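Local coordinates for filamentous hemagglutinin (Bordetella pertussis, PDB 1RWR), which is an adhesin exported by two-partner secretion, its N-terminal secretion domain probably being the part recognised by the outer-membrane transporter, at residues 85-90 and 110-115; 144-149 and 168-173; 182-187 and 223-228. One frame throughout, in Å; residues are numbered along the deposited sequence.

Interaction 1 (85-90 and 110-115); sequences PSRLAG and SVNGLS
L88 and S110 meet through their backbones: L88 N donates to S110 O over 2.9 Å, and L88 O accepts N112 N. One step earlier S110 N reaches S86 O at 2.8 Å; the strands run parallel, with R87 opposite S110 and L88 opposite V111. The register then slips by one residue, a beta bulge in 110-115 at the corner N112-G113, and G90 pairs with L114. G90 N binds G113 O from above that carbonyl's plane, 40° out of it, while G90 O takes S115 N at 2.9 Å. These are successive turns of the right-handed beta-helix of the secretion domain, bending together into the next face. On the inward face L114 turns CD1 back over L88, 3.9 Å from L88 CB, and CD1 also lies against G90 O; L124 packs on both leucines. The outward face is polar. R87 stretches out with CG anti to its N (chi1 -176°) and lies alongside N112, the guanidinium and amide planes 57° apart; N112 ND2 sits at the guanidinium edge without bonding. S110 OG holds two waters, one of them 2.8 Å away and weakly bonded to R87 NE. Further out, N112 OD1 accepts G150 N of the following turn, S86 OG bonds to F39 O and N105 ND2, and S115 OG pairs with T91 OG1.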
loop_
_atom_site.group_PDB
_atom_site.type_symbol
_atom_site.label_atom_id
_atom_site.label_comp_id
_atom_site.label_asym_id
_atom_site.label_seq_id
_atom_site.Cartn_x
_atom_site.Cartn_y
_atom_site.Cartn_z
ATOM N N PRO A 85 -2.567 -10.600 -11.967
ATOM C CA PRO A 85 -2.658 -9.761 -10.761
ATOM C C PRO A 85 -2.357 -10.555 -9.485
ATOM O O PRO A 85 -2.207 -11.808 -9.551
ATOM C CB PRO A 85 -4.129 -9.304 -10.768
ATOM C CG PRO A 85 -4.868 -10.472 -11.405
ATOM C CD PRO A 85 -3.899 -10.903 -12.507
ATOM N N SER A 86 -2.302 -9.852 -8.346
ATOM C CA SER A 86 -2.046 -10.456 -7.040
ATOM C C SER A 86 -3.258 -10.305 -6.143
ATOM O O SER A 86 -3.889 -9.245 -6.124
ATOM C CB SER A 86 -0.881 -9.759 -6.339
ATOM O OG SER A 86 0.326 -9.957 -7.014
ATOM N N ARG A 87 -3.558 -11.332 -5.376
ATOM C CA ARG A 87 -4.515 -11.246 -4.305
ATOM C C ARG A 87 -3.730 -11.353 -2.995
ATOM O O ARG A 87 -2.838 -12.198 -2.873
ATOM C CB ARG A 87 -5.529 -12.395 -4.416
ATOM C CG ARG A 87 -6.589 -12.338 -3.411
ATOM C CD ARG A 87 -7.794 -13.293 -3.639
ATOM N NE ARG A 87 -8.697 -13.085 -2.505
ATOM C CZ ARG A 87 -8.572 -13.649 -1.298
ATOM N NH1 ARG A 87 -7.649 -14.585 -1.039
ATOM N NH2 ARG A 87 -9.419 -13.297 -0.349
ATOM N N LEU A 88 -4.084 -10.513 -2.020
ATOM C CA LEU A 88 -3.468 -10.500 -0.692
ATOM C C LEU A 88 -4.513 -10.568 0.401
ATOM O O LEU A 88 -5.351 -9.656 0.551
ATOM C CB LEU A 88 -2.665 -9.221 -0.491
ATOM C CG LEU A 88 -1.675 -8.866 -1.586
ATOM C CD1 LEU A 88 -1.052 -7.501 -1.331
ATOM C CD2 LEU A 88 -0.599 -9.961 -1.716
ATOM N N ALA A 89 -4.419 -11.619 1.197
ATOM C CA ALA A 89 -5.283 -11.857 2.347
ATOM C C ALA A 89 -4.473 -12.540 3.414
ATOM O O ALA A 89 -3.703 -13.452 3.098
ATOM C CB ALA A 89 -6.477 -12.796 1.952
ATOM N N GLY A 90 -4.689 -12.129 4.661
ATOM C CA GLY A 90 -4.031 -12.680 5.830
ATOM C C GLY A 90 -2.939 -11.757 6.319
ATOM O O GLY A 90 -2.956 -10.565 6.018
ATOM N N SER A 110 -5.649 -7.093 -5.527
ATOM C CA SER A 110 -6.857 -7.063 -4.721
ATOM C C SER A 110 -6.489 -7.484 -3.293
ATOM O O SER A 110 -5.633 -8.369 -3.094
ATOM C CB SER A 110 -7.933 -7.935 -5.361
ATOM O OG SER A 110 -7.492 -9.245 -5.454
ATOM N N VAL A 111 -7.117 -6.820 -2.322
ATOM C CA VAL A 111 -6.774 -6.949 -0.932
ATOM C C VAL A 111 -8.021 -7.273 -0.118
ATOM O O VAL A 111 -9.004 -6.585 -0.224
ATOM C CB VAL A 111 -6.177 -5.645 -0.441
ATOM C CG1 VAL A 111 -5.722 -5.759 0.980
ATOM C CG2 VAL A 111 -4.984 -5.204 -1.299
ATOM N N ASN A 112 -7.959 -8.311 0.706
ATOM C CA ASN A 112 -9.117 -8.678 1.536
ATOM C C ASN A 112 -8.707 -9.192 2.906
ATOM O O ASN A 112 -8.265 -10.318 3.047
ATOM C CB ASN A 112 -9.960 -9.734 0.831
ATOM C CG ASN A 112 -11.308 -9.922 1.509
ATOM O OD1 ASN A 112 -11.953 -8.967 1.831
ATOM N ND2 ASN A 112 -11.712 -11.165 1.746
ATOM N N GLY A 113 -8.841 -8.361 3.922
ATOM C CA GLY A 113 -8.508 -8.764 5.279
ATOM C C GLY A 113 -6.997 -8.931 5.470
ATOM O O GLY A 113 -6.505 -10.008 5.867
ATOM N N LEU A 114 -6.275 -7.868 5.200
ATOM C CA LEU A 114 -4.814 -7.866 5.220
ATOM C C LEU A 114 -4.301 -7.245 6.510
ATOM O O LEU A 114 -4.810 -6.234 6.948
ATOM C CB LEU A 114 -4.272 -7.104 4.009
ATOM C CG LEU A 114 -2.760 -7.219 3.730
ATOM C CD1 LEU A 114 -2.382 -8.620 3.354
ATOM C CD2 LEU A 114 -2.292 -6.236 2.662
ATOM N N SER A 115 -3.271 -7.839 7.100
ATOM C CA SER A 115 -2.600 -7.226 8.256
ATOM C C SER A 115 -1.098 -7.487 8.124
ATOM O O SER A 115 -0.633 -8.121 7.147
ATOM C CB SER A 115 -3.147 -7.782 9.577
ATOM O OG SER A 115 -2.902 -9.148 9.612
HETATM O O HOH W 1 -6.730 -9.620 -7.988
HETATM O O HOH W 2 -9.685 -10.856 -4.721
#

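Interaction 2 (144-149 and 168-173); sequences TVTIER and KLQGAV
K168 opens the pairing with both of its backbone polar groups: K168 N donates to V145 O at 3.0 Å, and K168 O accepts I147 N at 2.9 Å, each bond close to straight. T146 lies directly opposite in the parallel register, and on this outward face the two side chains cross at a slant. K168 CB passes 4.0 Å from T146 OG1, after which the lysine chain runs on past T146 and ends pointing away from the neighbouring strand. L169 turns to the other face, where it lies side by side with I147, both pointing inward; L169 CD2 touches I147 CG1 at 3.8 Å. That branch of I147 stands anti to its carbonyl carbon (chi1 -57°), which carries it toward L169, while CG2 is directed to the backbone of G171. Q170 N closes the regular pairing on I147 O, at 2.8 Å but with a more bent N-H angle of 145°, and Q170 CB rests against the same oxygen. Here the segments draw together: the CA atoms of R149 and G171 are only 4.0 Å apart. G171 CA approaches E148 O at 3.3 Å in a CA-H...O contact. A172 N is satisfied through a water, which it donates to and which in turn donates to R149 O, bridging the loops where direct pairing has ended. V173 returns inward, CG2 making a loose contact with I147 CG2, and also packs on F160. Residues in matching positions thus stack from coil to coil, T146 on K168 outside and I147 on L169 inside, as seen between adjacent coils of a right-handed parallel beta-helix.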
loop_
_atom_site.group_PDB
_atom_site.type_symbol
_atom_site.label_atom_id
_atom_site.label_comp_id
_atom_site.label_asym_id
_atom_site.label_seq_id
_atom_site.Cartn_x
_atom_site.Cartn_y
_atom_site.Cartn_z
ATOM N N THR A 144 -4.978 -1.328 -11.170
ATOM C CA THR A 144 -5.881 -0.956 -10.073
ATOM C C THR A 144 -5.526 -1.714 -8.789
ATOM O O THR A 144 -5.219 -2.906 -8.841
ATOM C CB THR A 144 -7.301 -1.316 -10.469
ATOM O OG1 THR A 144 -7.694 -0.559 -11.641
ATOM C CG2 THR A 144 -8.287 -0.989 -9.353
ATOM N N VAL A 145 -5.621 -1.057 -7.639
ATOM C CA VAL A 145 -5.634 -1.743 -6.347
ATOM C C VAL A 145 -7.045 -1.627 -5.829
ATOM O O VAL A 145 -7.601 -0.538 -5.783
ATOM C CB VAL A 145 -4.669 -1.129 -5.334
ATOM C CG1 VAL A 145 -4.882 -1.694 -3.887
ATOM C CG2 VAL A 145 -3.235 -1.296 -5.802
ATOM N N THR A 146 -7.635 -2.752 -5.483
ATOM C CA THR A 146 -8.953 -2.803 -4.875
ATOM C C THR A 146 -8.870 -3.321 -3.446
ATOM O O THR A 146 -8.339 -4.404 -3.197
ATOM C CB THR A 146 -9.864 -3.735 -5.689
ATOM O OG1 THR A 146 -10.012 -3.252 -7.040
ATOM C CG2 THR A 146 -11.236 -3.767 -5.068
ATOM N N ILE A 147 -9.349 -2.520 -2.501
ATOM C CA ILE A 147 -9.485 -2.954 -1.143
ATOM C C ILE A 147 -10.921 -3.475 -1.028
ATOM O O ILE A 147 -11.858 -2.712 -1.147
ATOM C CB ILE A 147 -9.223 -1.793 -0.127
ATOM C CG1 ILE A 147 -7.836 -1.159 -0.317
ATOM C CG2 ILE A 147 -9.388 -2.320 1.278
ATOM C CD1 ILE A 147 -6.720 -2.110 -0.383
ATOM N N GLU A 148 -11.047 -4.774 -0.861
ATOM C CA GLU A 148 -12.332 -5.447 -0.705
ATOM C C GLU A 148 -12.875 -5.309 0.701
ATOM O O GLU A 148 -12.236 -4.765 1.600
ATOM C CB GLU A 148 -12.218 -6.925 -1.118
ATOM C CG GLU A 148 -11.723 -7.107 -2.539
ATOM C CD GLU A 148 -11.573 -8.548 -2.967
ATOM O OE1 GLU A 148 -11.683 -9.440 -2.097
ATOM O OE2 GLU A 148 -11.350 -8.790 -4.196
ATOM N N ARG A 149 -14.065 -5.846 0.922
ATOM C CA ARG A 149 -14.782 -5.635 2.179
ATOM C C ARG A 149 -14.053 -6.014 3.473
ATOM O O ARG A 149 -14.337 -5.435 4.510
ATOM C CB ARG A 149 -16.128 -6.368 2.119
ATOM C CG ARG A 149 -15.993 -7.847 2.011
ATOM C CD ARG A 149 -17.225 -8.547 1.489
ATOM N NE ARG A 149 -18.254 -8.684 2.508
ATOM C CZ ARG A 149 -19.233 -7.808 2.721
ATOM N NH1 ARG A 149 -19.314 -6.692 2.008
ATOM N NH2 ARG A 149 -20.145 -8.043 3.658
ATOM N N LYS A 168 -9.764 1.496 -5.821
ATOM C CA LYS A 168 -11.149 1.291 -5.368
ATOM C C LYS A 168 -11.104 0.902 -3.888
ATOM O O LYS A 168 -10.365 -0.016 -3.514
ATOM C CB LYS A 168 -11.806 0.223 -6.208
ATOM C CG LYS A 168 -11.939 0.706 -7.673
ATOM C CD LYS A 168 -12.520 -0.300 -8.609
ATOM C CE LYS A 168 -12.779 0.327 -10.032
ATOM N NZ LYS A 168 -12.656 1.851 -10.241
ATOM N N LEU A 169 -11.869 1.621 -3.067
ATOM C CA LEU A 169 -11.893 1.420 -1.625
ATOM C C LEU A 169 -13.272 0.935 -1.216
ATOM O O LEU A 169 -14.199 1.740 -1.073
ATOM C CB LEU A 169 -11.537 2.697 -0.899
ATOM C CG LEU A 169 -10.183 3.319 -1.272
ATOM C CD1 LEU A 169 -10.057 4.739 -0.769
ATOM C CD2 LEU A 169 -9.033 2.399 -0.788
ATOM N N GLN A 170 -13.384 -0.376 -1.056
ATOM C CA GLN A 170 -14.646 -1.049 -0.719
ATOM C C GLN A 170 -14.573 -1.817 0.607
ATOM O O GLN A 170 -15.380 -2.725 0.882
ATOM C CB GLN A 170 -15.082 -1.945 -1.865
ATOM C CG GLN A 170 -15.356 -1.153 -3.127
ATOM C CD GLN A 170 -15.395 -2.001 -4.389
ATOM O OE1 GLN A 170 -15.420 -3.229 -4.339
ATOM N NE2 GLN A 170 -15.426 -1.332 -5.528
ATOM N N GLY A 171 -13.609 -1.422 1.446
ATOM C CA GLY A 171 -13.440 -1.966 2.777
ATOM C C GLY A 171 -12.599 -0.992 3.576
ATOM O O GLY A 171 -11.961 -0.109 2.990
ATOM N N ALA A 172 -12.619 -1.132 4.894
ATOM C CA ALA A 172 -12.019 -0.133 5.771
ATOM C C ALA A 172 -10.510 -0.279 5.852
ATOM O O ALA A 172 -9.962 -1.378 5.776
ATOM C CB ALA A 172 -12.629 -0.212 7.129
ATOM N N VAL A 173 -9.836 0.847 5.990
ATOM C CA VAL A 173 -8.406 0.866 6.255
ATOM C C VAL A 173 -8.261 1.564 7.582
ATOM O O VAL A 173 -8.670 2.730 7.718
ATOM C CB VAL A 173 -7.684 1.618 5.169
ATOM C CG1 VAL A 173 -6.194 1.722 5.456
ATOM C CG2 VAL A 173 -7.925 0.933 3.838
HETATM O O HOH W 3 -14.003 -3.407 6.119
#

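Interaction 3 (182-187 and 223-228); sequences ADIAVV and GAMYGK
A182 O is the acceptor on which this contact turns, and it takes two donors. K228 N reaches it at 3.0 Å with a fairly straight N-H angle of 162°, though the nitrogen stands above the carbonyl plane, 44° out of it. A water supplies the second bond, donating to A182 O at 2.9 Å and also to Y226 O at 2.8 Å, so that it links the two segments across the corner. G227 lies between these bonds, its CA 3.2 Å from A182 O. The carboxylate of D183 is held by H229, whose ND1 hydrogen-bonds to OD1. The aliphatic part of K228 wraps around D183 OD1, with K228 CB at 3.2 Å and, after a bend at chi3 (70°), CE at 3.4 Å; K228 NZ stays beyond salt-bridge distance of D183 OD1. G227 O is accounted for by S249 OG. Inside, I184 CD1 packs on M225 CB and over the carbonyl of Y226, and M225 also packs on I230 and L232 of strand 229-234. Such a corner, where the end of one short strand meets the start of a long-sheet strand one coil earlier, belongs to the right-handed parallel beta-helix.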
loop_
_atom_site.group_PDB
_atom_site.type_symbol
_atom_site.label_atom_id
_atom_site.label_comp_id
_atom_site.label_asym_id
_atom_site.label_seq_id
_atom_site.Cartn_x
_atom_site.Cartn_y
_atom_site.Cartn_z
ATOM N N ALA A 182 -1.273 4.004 12.052
ATOM C CA ALA A 182 -0.552 4.226 10.792
ATOM C C ALA A 182 -1.052 5.457 10.061
ATOM O O ALA A 182 -2.236 5.771 10.085
ATOM C CB ALA A 182 -0.705 3.025 9.898
ATOM N N ASP A 183 -0.164 6.151 9.383
ATOM C CA ASP A 183 -0.578 7.064 8.322
ATOM C C ASP A 183 -1.104 6.262 7.131
ATOM O O ASP A 183 -0.766 5.086 6.948
ATOM C CB ASP A 183 0.601 7.858 7.784
ATOM C CG ASP A 183 1.102 8.897 8.702
ATOM O OD1 ASP A 183 0.446 9.320 9.653
ATOM O OD2 ASP A 183 2.253 9.370 8.508
ATOM N N ILE A 184 -1.971 6.892 6.360
ATOM C CA ILE A 184 -2.537 6.280 5.155
ATOM C C ILE A 184 -2.315 7.262 4.011
ATOM O O ILE A 184 -2.630 8.489 4.129
ATOM C CB ILE A 184 -4.028 6.035 5.317
ATOM C CG1 ILE A 184 -4.324 5.073 6.471
ATOM C CG2 ILE A 184 -4.610 5.533 3.983
ATOM C CD1 ILE A 184 -5.797 5.019 6.872
ATOM N N ALA A 185 -1.756 6.776 2.912
ATOM C CA ALA A 185 -1.696 7.559 1.677
ATOM C C ALA A 185 -2.201 6.715 0.543
ATOM O O ALA A 185 -1.818 5.547 0.422
ATOM C CB ALA A 185 -0.292 8.031 1.406
ATOM N N VAL A 186 -3.097 7.292 -0.252
ATOM C CA VAL A 186 -3.595 6.664 -1.465
ATOM C C VAL A 186 -3.225 7.641 -2.595
ATOM O O VAL A 186 -3.606 8.831 -2.559
ATOM C CB VAL A 186 -5.107 6.440 -1.425
ATOM C CG1 VAL A 186 -5.591 5.838 -2.752
ATOM C CG2 VAL A 186 -5.510 5.566 -0.282
ATOM N N VAL A 187 -2.422 7.167 -3.543
ATOM C CA VAL A 187 -1.847 8.017 -4.597
ATOM C C VAL A 187 -2.210 7.378 -5.925
ATOM O O VAL A 187 -1.727 6.260 -6.254
ATOM C CB VAL A 187 -0.339 8.122 -4.440
ATOM C CG1 VAL A 187 0.302 8.888 -5.614
ATOM C CG2 VAL A 187 0.015 8.756 -3.083
ATOM N N GLY A 223 -15.637 1.946 2.567
ATOM C CA GLY A 223 -14.222 2.315 2.512
ATOM C C GLY A 223 -13.830 3.369 3.541
ATOM O O GLY A 223 -13.022 4.245 3.236
ATOM N N ALA A 224 -14.364 3.280 4.753
ATOM C CA ALA A 224 -14.006 4.216 5.818
ATOM C C ALA A 224 -12.518 4.084 6.154
ATOM O O ALA A 224 -11.960 3.003 6.057
ATOM C CB ALA A 224 -14.833 3.961 7.058
ATOM N N MET A 225 -11.892 5.198 6.519
ATOM C CA MET A 225 -10.468 5.211 6.857
ATOM C C MET A 225 -10.210 5.913 8.175
ATOM O O MET A 225 -10.843 6.939 8.482
ATOM C CB MET A 225 -9.672 5.889 5.762
ATOM C CG MET A 225 -9.881 5.311 4.400
ATOM S SD MET A 225 -8.867 6.189 3.143
ATOM C CE MET A 225 -9.822 7.162 2.572
ATOM N N TYR A 226 -9.262 5.358 8.931
ATOM C CA TYR A 226 -8.814 5.921 10.201
ATOM C C TYR A 226 -7.287 5.856 10.219
ATOM O O TYR A 226 -6.702 4.781 10.223
ATOM C CB TYR A 226 -9.473 5.169 11.324
ATOM C CG TYR A 226 -9.045 5.543 12.733
ATOM C CD1 TYR A 226 -9.124 6.857 13.170
ATOM C CD2 TYR A 226 -8.613 4.580 13.634
ATOM C CE1 TYR A 226 -8.733 7.219 14.463
ATOM C CE2 TYR A 226 -8.212 4.939 14.936
ATOM C CZ TYR A 226 -8.291 6.275 15.325
ATOM O OH TYR A 226 -7.952 6.706 16.589
ATOM N N GLY A 227 -6.641 7.021 10.185
ATOM C CA GLY A 227 -5.199 7.094 10.092
ATOM C C GLY A 227 -4.660 8.341 10.755
ATOM O O GLY A 227 -5.386 9.324 10.948
ATOM N N LYS A 228 -3.394 8.279 11.160
ATOM C CA LYS A 228 -2.750 9.366 11.900
ATOM C C LYS A 228 -2.760 10.649 11.082
ATOM O O LYS A 228 -3.122 11.706 11.567
ATOM C CB LYS A 228 -1.316 8.944 12.324
ATOM C CG LYS A 228 -0.566 9.982 13.116
ATOM C CD LYS A 228 0.660 9.393 13.770
ATOM C CE LYS A 228 1.723 9.050 12.765
ATOM N NZ LYS A 228 2.804 8.311 13.457
HETATM O O HOH W 4 -4.193 3.588 10.179
#

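Overall arrangement
The three contacts follow one another along the chain and along the beta-helix axis. Interactions 1 and 2 have centres about 10 Å apart and share a parallel sheet: strand 109-111 of the first lies beside 144-147 of the second, joined by V111 N to T146 O and V111 O to E148 N. Interaction 3, centred about 12 Å from interaction 2, continues through V173, whose N and O probably hydrogen-bond to A224 O and Y226 N, and adds strand 183-188 of the long ten-stranded sheet. Interactions 1 and 3, about 17 Å between centres, do not touch. Successive coils thus stack into one continuous elongated domain, consistent with an adhesin that extends as a filament.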